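PDB 4LRL: HD domain protein, which is thought to hydrolyse deoxyribonucleoside triphosphates to the deoxynucleoside and triphosphate, as an HD-domain enzyme under allosteric control by nucleotides. Local coordinates for residues Asp42-Tyr47 with Asp215-Gly220; Arg124-Cys129 with Glu181-Val186; Ser302-Phe307 with Leu318-Gly323. One frame throughout, in Å; residues are numbered along the deposited sequence.

Contact 1 (Asp42-Tyr47 with Asp215-Gly220); sequences DPVHNY and DAYFTG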
loop_
_atom_site.group_PDB
_atom_site.type_symbol
_atom_site.label_atom_id
_atom_site.label_comp_id
_atom_site.label_asym_id
_atom_site.label_seq_id
_atom_site.Cartn_x
_atom_site.Cartn_y
_atom_site.Cartn_z
ATOM N N ASP C 42 5.860 -4.307 15.036
ATOM C CA ASP C 42 6.180 -5.214 13.956
ATOM C C ASP C 42 5.658 -4.639 12.648
ATOM O O ASP C 42 4.486 -4.310 12.537
ATOM C CB ASP C 42 5.558 -6.591 14.210
ATOM C CG ASP C 42 5.925 -7.600 13.137
ATOM O OD1 ASP C 42 7.119 -7.888 12.977
ATOM O OD2 ASP C 42 5.023 -8.113 12.448
ATOM N N PRO C 43 6.530 -4.513 11.641
ATOM C CA PRO C 43 6.077 -3.872 10.401
ATOM C C PRO C 43 4.988 -4.661 9.663
ATOM O O PRO C 43 4.222 -4.080 8.885
ATOM C CB PRO C 43 7.358 -3.766 9.567
ATOM C CG PRO C 43 8.285 -4.779 10.142
ATOM C CD PRO C 43 7.955 -4.880 11.597
ATOM N N VAL C 44 4.901 -5.960 9.935
ATOM C CA VAL C 44 3.957 -6.839 9.242
ATOM C C VAL C 44 2.581 -6.917 9.926
ATOM O O VAL C 44 1.545 -6.683 9.286
ATOM C CB VAL C 44 4.570 -8.250 9.043
ATOM C CG1 VAL C 44 3.538 -9.242 8.490
ATOM C CG2 VAL C 44 5.784 -8.166 8.133
ATOM N N HIS C 45 2.578 -7.236 11.222
ATOM C CA HIS C 45 1.335 -7.393 11.986
ATOM C C HIS C 45 1.026 -6.175 12.845
ATOM O O HIS C 45 0.147 -6.229 13.715
ATOM C CB HIS C 45 1.380 -8.674 12.832
ATOM C CG HIS C 45 1.658 -9.904 12.027
ATOM N ND1 HIS C 45 0.843 -10.312 10.996
ATOM C CD2 HIS C 45 2.673 -10.797 12.078
ATOM C CE1 HIS C 45 1.340 -11.407 10.448
ATOM N NE2 HIS C 45 2.450 -11.725 11.088
ATOM N N ASN C 46 1.746 -5.079 12.568
ATOM C CA ASN C 46 1.674 -3.826 13.312
ATOM C C ASN C 46 2.149 -3.976 14.756
ATOM O O ASN C 46 3.080 -3.276 15.161
ATOM C CB ASN C 46 0.296 -3.165 13.181
ATOM C CG ASN C 46 -0.119 -2.988 11.725
ATOM O OD1 ASN C 46 0.562 -2.316 10.946
ATOM N ND2 ASN C 46 -1.227 -3.614 11.346
ATOM N N TYR C 47 1.560 -4.909 15.506
ATOM C CA TYR C 47 1.960 -5.189 16.884
ATOM C C TYR C 47 1.988 -6.681 17.189
ATOM O O TYR C 47 1.121 -7.443 16.728
ATOM C CB TYR C 47 1.004 -4.519 17.864
ATOM C CG TYR C 47 1.052 -3.011 17.848
ATOM C CD1 TYR C 47 0.240 -2.279 16.980
ATOM C CD2 TYR C 47 1.904 -2.315 18.701
ATOM C CE1 TYR C 47 0.274 -0.894 16.964
ATOM C CE2 TYR C 47 1.944 -0.926 18.692
ATOM C CZ TYR C 47 1.128 -0.225 17.821
ATOM O OH TYR C 47 1.167 1.148 17.804
ATOM N N ASP C 215 8.058 -12.303 4.181
ATOM C CA ASP C 215 8.991 -12.386 3.067
ATOM C C ASP C 215 8.587 -11.438 1.928
ATOM O O ASP C 215 9.445 -10.790 1.340
ATOM C CB ASP C 215 9.137 -13.818 2.576
ATOM C CG ASP C 215 9.749 -14.732 3.626
ATOM O OD1 ASP C 215 10.275 -14.229 4.651
ATOM O OD2 ASP C 215 9.696 -15.961 3.432
ATOM N N ALA C 216 7.287 -11.346 1.652
ATOM C CA ALA C 216 6.782 -10.404 0.660
ATOM C C ALA C 216 7.032 -8.970 1.093
ATOM O O ALA C 216 7.443 -8.139 0.272
ATOM C CB ALA C 216 5.293 -10.626 0.396
ATOM N N TYR C 217 6.791 -8.692 2.379
ATOM C CA TYR C 217 6.921 -7.349 2.911
ATOM C C TYR C 217 8.346 -6.834 2.741
ATOM O O TYR C 217 8.547 -5.691 2.322
ATOM C CB TYR C 217 6.483 -7.276 4.386
ATOM C CG TYR C 217 6.457 -5.858 4.944
ATOM C CD1 TYR C 217 5.307 -5.072 4.860
ATOM C CD2 TYR C 217 7.595 -5.296 5.536
ATOM C CE1 TYR C 217 5.284 -3.752 5.358
ATOM C CE2 TYR C 217 7.589 -3.997 6.034
ATOM C CZ TYR C 217 6.430 -3.224 5.938
ATOM O OH TYR C 217 6.427 -1.936 6.428
ATOM N N PHE C 218 9.330 -7.679 3.048
ATOM C CA PHE C 218 10.747 -7.270 2.993
ATOM C C PHE C 218 11.398 -7.347 1.606
ATOM O O PHE C 218 12.231 -6.505 1.272
ATOM C CB PHE C 218 11.580 -8.020 4.040
ATOM C CG PHE C 218 11.318 -7.557 5.446
ATOM C CD1 PHE C 218 10.341 -8.163 6.225
ATOM C CD2 PHE C 218 12.032 -6.497 5.986
ATOM C CE1 PHE C 218 10.085 -7.735 7.515
ATOM C CE2 PHE C 218 11.775 -6.065 7.293
ATOM C CZ PHE C 218 10.793 -6.686 8.049
ATOM N N THR C 219 11.027 -8.333 0.799
ATOM C CA THR C 219 11.544 -8.378 -0.568
ATOM C C THR C 219 10.977 -7.239 -1.414
ATOM O O THR C 219 11.631 -6.776 -2.344
ATOM C CB THR C 219 11.259 -9.720 -1.270
ATOM O OG1 THR C 219 9.849 -9.945 -1.307
ATOM C CG2 THR C 219 11.949 -10.876 -0.553
ATOM N N GLY C 220 9.768 -6.783 -1.079
ATOM C CA GLY C 220 9.094 -5.723 -1.835
ATOM C C GLY C 220 8.208 -6.223 -2.968
ATOM O O GLY C 220 7.785 -5.441 -3.811
#
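Pro43 lies against the ring of Tyr217, its CB 3.5 Å from Tyr217 CE2. The carbonyl carbon (C) of Pro43 sits over one face of that ring, offset toward the rim, and Pro43 O comes 3.7 Å from Tyr217 CE1, so the tyrosine packs on proline ring and peptide together. The neighbouring ring carbon reaches the next aromatic of the helix: Pro43 CG is 3.8 Å from Phe218 CZ, with the two side chains at about a right angle. Val44 packs on the root of the tyrosine side chain. With CG1 anti to the backbone N (chi1 172°) and turned to the face of the His45 ring, Val44 CG2 stands beside the N and lies 3.9 Å from Tyr217 CB. The side chains meet by apolar contact, and no hydrogen bond crosses between the segments. The turn that presents Pro43 and Val44 is held from within, because Asp42 OD2 accepts the N-H of His45 at 2.9 Å and 165°, an Asx motif. Asp42 OD1 forms a salt bridge with Arg214 in the same chain and is also hydrogen-bonded to His81 NE2 of a second subunit. Tyr217 stacks on Tyr217 of the second subunit, and Phe218 meets its own counterpart there. The arrangement is a hairpin turn, joining strands 33-42 and 46-52, packed on the end of helix 206-219 at a subunit interface.

Contact 2 (Arg124-Cys129 with Glu181-Val186); sequences RLITLC and EKVASV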
loop_
_atom_site.group_PDB
_atom_site.type_symbol
_atom_site.label_atom_id
_atom_site.label_comp_id
_atom_site.label_asym_id
_atom_site.label_seq_id
_atom_site.Cartn_x
_atom_site.Cartn_y
_atom_site.Cartn_z
ATOM N N ARG C 124 -4.249 -23.141 24.856
ATOM C CA ARG C 124 -3.664 -21.887 24.378
ATOM C C ARG C 124 -2.155 -21.763 24.633
ATOM O O ARG C 124 -1.374 -21.506 23.700
ATOM C CB ARG C 124 -4.397 -20.658 24.943
ATOM C CG ARG C 124 -3.715 -19.338 24.553
ATOM C CD ARG C 124 -4.509 -18.104 24.914
ATOM N NE ARG C 124 -5.833 -18.118 24.305
ATOM C CZ ARG C 124 -6.625 -17.057 24.187
ATOM N NH1 ARG C 124 -7.816 -17.192 23.629
ATOM N NH2 ARG C 124 -6.233 -15.865 24.613
ATOM N N LEU C 125 -1.751 -21.943 25.889
ATOM C CA LEU C 125 -0.361 -21.702 26.284
ATOM C C LEU C 125 0.642 -22.605 25.567
ATOM O O LEU C 125 1.657 -22.123 25.079
ATOM C CB LEU C 125 -0.184 -21.773 27.801
ATOM C CG LEU C 125 1.241 -21.536 28.319
ATOM C CD1 LEU C 125 1.861 -20.218 27.789
ATOM C CD2 LEU C 125 1.261 -21.587 29.841
ATOM N N ILE C 126 0.349 -23.900 25.496
ATOM C CA ILE C 126 1.186 -24.837 24.750
ATOM C C ILE C 126 1.247 -24.501 23.252
ATOM O O ILE C 126 2.282 -24.690 22.609
ATOM C CB ILE C 126 0.747 -26.325 24.967
ATOM C CG1 ILE C 126 1.745 -27.281 24.298
ATOM C CG2 ILE C 126 -0.672 -26.570 24.465
ATOM C CD1 ILE C 126 1.383 -28.753 24.406
ATOM N N THR C 127 0.140 -24.000 22.709
ATOM C CA THR C 127 0.073 -23.659 21.299
ATOM C C THR C 127 0.922 -22.410 21.011
ATOM O O THR C 127 1.610 -22.345 19.983
ATOM C CB THR C 127 -1.382 -23.472 20.823
ATOM O OG1 THR C 127 -2.171 -24.612 21.203
ATOM C CG2 THR C 127 -1.444 -23.329 19.314
ATOM N N LEU C 128 0.881 -21.439 21.926
ATOM C CA LEU C 128 1.672 -20.219 21.792
ATOM C C LEU C 128 3.155 -20.530 21.931
ATOM O O LEU C 128 3.986 -20.001 21.187
ATOM C CB LEU C 128 1.236 -19.166 22.815
ATOM C CG LEU C 128 -0.172 -18.605 22.643
ATOM C CD1 LEU C 128 -0.560 -17.652 23.776
ATOM C CD2 LEU C 128 -0.296 -17.934 21.288
ATOM N N CYS C 129 3.479 -21.411 22.875
ATOM C CA CYS C 129 4.861 -21.830 23.070
ATOM C C CYS C 129 5.409 -22.515 21.820
ATOM O O CYS C 129 6.455 -22.120 21.305
ATOM C CB CYS C 129 4.985 -22.722 24.305
ATOM S SG CYS C 129 4.790 -21.798 25.838
ATOM N N GLU C 181 8.200 -31.823 27.037
ATOM C CA GLU C 181 7.900 -32.941 26.137
ATOM C C GLU C 181 6.670 -32.621 25.289
ATOM O O GLU C 181 6.653 -32.845 24.078
ATOM C CB GLU C 181 7.694 -34.229 26.950
ATOM C CG GLU C 181 7.291 -35.465 26.146
ATOM C CD GLU C 181 5.788 -35.713 26.155
ATOM O OE1 GLU C 181 5.132 -35.414 27.180
ATOM O OE2 GLU C 181 5.265 -36.219 25.138
ATOM N N LYS C 182 5.642 -32.086 25.940
ATOM C CA LYS C 182 4.407 -31.703 25.250
ATOM C C LYS C 182 4.636 -30.622 24.184
ATOM O O LYS C 182 4.134 -30.744 23.066
ATOM C CB LYS C 182 3.333 -31.273 26.254
ATOM C CG LYS C 182 2.908 -32.376 27.225
ATOM C CD LYS C 182 1.700 -31.966 28.057
ATOM C CE LYS C 182 1.073 -33.180 28.716
ATOM N NZ LYS C 182 -0.064 -32.830 29.625
ATOM N N VAL C 183 5.398 -29.578 24.510
ATOM C CA VAL C 183 5.726 -28.539 23.515
ATOM C C VAL C 183 6.437 -29.145 22.289
ATOM O O VAL C 183 6.116 -28.816 21.146
ATOM C CB VAL C 183 6.574 -27.389 24.123
ATOM C CG1 VAL C 183 7.049 -26.422 23.043
ATOM C CG2 VAL C 183 5.785 -26.643 25.187
ATOM N N ALA C 184 7.383 -30.045 22.549
ATOM C CA ALA C 184 8.165 -30.688 21.502
ATOM C C ALA C 184 7.291 -31.565 20.616
ATOM O O ALA C 184 7.482 -31.603 19.399
ATOM C CB ALA C 184 9.306 -31.501 22.115
ATOM N N SER C 185 6.324 -32.250 21.232
ATOM C CA SER C 185 5.378 -33.115 20.525
ATOM C C SER C 185 4.449 -32.379 19.557
ATOM O O SER C 185 3.944 -32.986 18.604
ATOM C CB SER C 185 4.543 -33.928 21.525
ATOM O OG SER C 185 3.610 -33.116 22.221
ATOM N N VAL C 186 4.216 -31.090 19.800
ATOM C CA VAL C 186 3.421 -30.278 18.879
ATOM C C VAL C 186 4.214 -30.085 17.598
ATOM O O VAL C 186 3.674 -30.193 16.500
ATOM C CB VAL C 186 3.032 -28.887 19.466
ATOM C CG1 VAL C 186 2.264 -28.062 18.433
ATOM C CG2 VAL C 186 2.194 -29.043 20.710
#
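Ile126 of helix 124-133 packs against Lys182, Val183 and Val186 of helix 179-187, a helix-helix contact within the all-helical HD domain. The axes of the two short helical segments approach to 9.3 Å and cross at -61°, and the backbones come nearest where Ile126 faces Val183.

The apolar contacts centre on Ile126. With CG1 anti to the backbone N (chi1 -174°) and CD1 continuing the extended chain, the side chain reaches straight across to the other helix. Its CD1 is 3.8 Å from Val186 CG2, and its CG1 passes Val183 CG2 at 4.2 Å, the two side chains running in opposite directions. One turn further along, Cys129 adds its CB, 4.1 Å from the same Val183 CG2, so that this methyl bridges two residues of helix 124-133. Val196 and Ile200 of helix 194-200 close over Val186, whose side chain lies about 8 Å from that of His134; the nickel ligands are His90, His134, Asp135 and Asp207, none of them in these segments.

Polar groups act at the margin and do not bond across. Lys182 offers only the root of its chain to Ile126, then extends away to a salt bridge with Asp178. Ser185 OG donates to Lys182 O at 2.6 Å, from 22° out of the carbonyl plane, and that oxygen also accepts from Val186 N. The CD1 methyl of Ile126 rests beside this carbonyl oxygen, which accepts two hydrogen bonds, 3.7 Å from Lys182 O and equally 3.7 Å from Lys182 CB.

Contact 3 (Ser302-Phe307 with Leu318-Gly323); sequences SLLVPF and LKLDDG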
loop_
_atom_site.group_PDB
_atom_site.type_symbol
_atom_site.label_atom_id
_atom_site.label_comp_id
_atom_site.label_asym_id
_atom_site.label_seq_id
_atom_site.Cartn_x
_atom_site.Cartn_y
_atom_site.Cartn_z
ATOM N N SER C 302 37.440 -21.980 14.914
ATOM C CA SER C 302 37.221 -22.779 16.125
ATOM C C SER C 302 35.784 -23.244 16.339
ATOM O O SER C 302 35.556 -24.406 16.677
ATOM C CB SER C 302 37.698 -22.011 17.361
ATOM O OG SER C 302 37.068 -20.741 17.425
ATOM N N LEU C 303 34.824 -22.341 16.131
ATOM C CA LEU C 303 33.404 -22.642 16.333
ATOM C C LEU C 303 32.826 -23.562 15.255
ATOM O O LEU C 303 31.738 -24.108 15.427
ATOM C CB LEU C 303 32.579 -21.357 16.449
ATOM C CG LEU C 303 32.922 -20.305 17.519
ATOM C CD1 LEU C 303 31.989 -19.097 17.412
ATOM C CD2 LEU C 303 32.894 -20.874 18.933
ATOM N N LEU C 304 33.553 -23.739 14.153
ATOM C CA LEU C 304 33.144 -24.679 13.102
ATOM C C LEU C 304 33.817 -26.046 13.203
ATOM O O LEU C 304 33.357 -27.025 12.599
ATOM C CB LEU C 304 33.409 -24.101 11.717
ATOM C CG LEU C 304 32.372 -23.188 11.075
ATOM C CD1 LEU C 304 32.861 -22.821 9.681
ATOM C CD2 LEU C 304 30.998 -23.843 11.004
ATOM N N VAL C 305 34.906 -26.103 13.968
ATOM C CA VAL C 305 35.714 -27.305 14.080
ATOM C C VAL C 305 34.903 -28.537 14.536
ATOM O O VAL C 305 35.040 -29.597 13.927
ATOM C CB VAL C 305 36.982 -27.053 14.949
ATOM C CG1 VAL C 305 37.769 -28.343 15.182
ATOM C CG2 VAL C 305 37.864 -26.001 14.287
ATOM N N PRO C 306 34.038 -28.399 15.572
ATOM C CA PRO C 306 33.198 -29.542 15.969
ATOM C C PRO C 306 32.345 -30.082 14.826
ATOM O O PRO C 306 32.049 -31.275 14.786
ATOM C CB PRO C 306 32.290 -28.954 17.048
ATOM C CG PRO C 306 33.039 -27.808 17.592
ATOM C CD PRO C 306 33.797 -27.231 16.445
ATOM N N PHE C 307 31.975 -29.199 13.902
ATOM C CA PHE C 307 31.165 -29.564 12.745
ATOM C C PHE C 307 31.997 -30.171 11.609
ATOM O O PHE C 307 31.540 -31.098 10.934
ATOM C CB PHE C 307 30.320 -28.359 12.296
ATOM C CG PHE C 307 29.431 -27.834 13.388
ATOM C CD1 PHE C 307 28.148 -28.345 13.559
ATOM C CD2 PHE C 307 29.902 -26.887 14.288
ATOM C CE1 PHE C 307 27.341 -27.893 14.589
ATOM C CE2 PHE C 307 29.112 -26.437 15.326
ATOM C CZ PHE C 307 27.829 -26.936 15.477
ATOM N N LEU C 318 24.598 -23.876 19.225
ATOM C CA LEU C 318 23.930 -22.638 19.637
ATOM C C LEU C 318 24.791 -21.381 19.503
ATOM O O LEU C 318 24.273 -20.262 19.486
ATOM C CB LEU C 318 23.420 -22.763 21.073
ATOM C CG LEU C 318 22.241 -23.709 21.332
ATOM C CD1 LEU C 318 22.080 -23.954 22.823
ATOM C CD2 LEU C 318 20.945 -23.160 20.730
ATOM N N LYS C 319 26.102 -21.567 19.411
ATOM C CA LYS C 319 27.026 -20.451 19.289
ATOM C C LYS C 319 27.067 -19.952 17.860
ATOM O O LYS C 319 27.630 -18.889 17.593
ATOM C CB LYS C 319 28.438 -20.875 19.711
ATOM C CG LYS C 319 28.669 -20.918 21.218
ATOM C CD LYS C 319 30.034 -21.494 21.520
ATOM C CE LYS C 319 30.349 -21.457 23.012
ATOM N NZ LYS C 319 31.472 -22.393 23.327
ATOM N N LEU C 320 26.489 -20.730 16.948
ATOM C CA LEU C 320 26.563 -20.429 15.526
ATOM C C LEU C 320 25.472 -19.482 15.044
ATOM O O LEU C 320 24.309 -19.626 15.423
ATOM C CB LEU C 320 26.500 -21.710 14.709
ATOM C CG LEU C 320 27.697 -22.653 14.709
ATOM C CD1 LEU C 320 27.381 -23.777 13.751
ATOM C CD2 LEU C 320 28.994 -21.941 14.308
ATOM N N ASP C 321 25.872 -18.522 14.206
ATOM C CA ASP C 321 24.958 -17.582 13.537
ATOM C C ASP C 321 25.596 -17.081 12.233
ATOM O O ASP C 321 26.704 -17.491 11.910
ATOM C CB ASP C 321 24.585 -16.422 14.468
ATOM C CG ASP C 321 25.798 -15.653 14.981
ATOM O OD1 ASP C 321 25.833 -15.344 16.192
ATOM O OD2 ASP C 321 26.712 -15.354 14.182
ATOM N N ASP C 322 24.914 -16.206 11.488
ATOM C CA ASP C 322 25.443 -15.726 10.197
ATOM C C ASP C 322 26.776 -14.964 10.332
ATOM O O ASP C 322 27.656 -15.065 9.470
ATOM C CB ASP C 322 24.413 -14.850 9.457
ATOM C CG ASP C 322 23.095 -15.577 9.180
ATOM O OD1 ASP C 322 22.130 -14.907 8.765
ATOM O OD2 ASP C 322 23.011 -16.807 9.368
ATOM N N GLY C 323 26.913 -14.206 11.414
ATOM C CA GLY C 323 28.100 -13.416 11.656
ATOM C C GLY C 323 29.347 -14.236 11.933
ATOM O O GLY C 323 30.460 -13.802 11.635
#
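Leu320 comes at Phe307 from the opposite direction and sets one methyl over the ring. Its CD1 lies 3.9 Å from the centroid of the Phe307 ring and 27° off the ring normal, a CH-pi contact displaced toward the rim, where CD1 is 3.5 Å from Phe307 CE2. Leu320 CG, anti to its carbonyl carbon (chi1 -72°), carries CD1 over the ring face. The other branch of Leu320 turns to the beginning of 302-307: its CD2 is 3.7 Å from Leu303 O and 4.3 Å from Leu304 CD2. One leucine thus divides its two methyls between the aromatic ring and residues 303-304. The carbonyl oxygens of Leu303 and Leu304 lie at the ring's edge, in its plane.

Beside this, Leu303 and Lys319 cross at about a right angle, Leu303 CD2 meeting Lys319 CD at 3.9 Å, so the lysine contributes the methylene part of its extended chain. Packing from a second subunit joins here: its Gln331 touches Leu303 and its Thr330 touches Lys319.

Around the Phe307 ring, Phe312 stacks and Phe145 of helix 142-149 meets it edge-to-face; Phe145 also touches Leu320. Just beyond, Asp321 is the N-cap of helix 322-332, with OD2 bonded to the N-H of Val324. No hydrogen bond joins the two segments themselves: the chemistry implies apolar cohesion by dispersion and CH-pi contact within an aromatic cluster, while Asp321 and Asp322 form salt bridges with Arg69 and Lys71.

In the fold
From the N terminus the chain first makes the hairpin turn of 42-47, which waits until 215-220 for its partner; contact 1 therefore closes a long, largely helical loop that takes in most of the HD domain. Contact 2 opens and closes within that loop, pairing helices 124-133 and 179-187. Contact 3 follows in series, bridging only ten intervening residues. None of the three touches another: their centres are 26 to 29 Å apart. Contact 1 ties the N-terminal hairpin to helix 206-219, contact 2 lies wholly within the HD domain, and contact 3, in the HD-associated region, folds a local turn near helix 142-149. Contacts 1 and 3 both meet the second subunit.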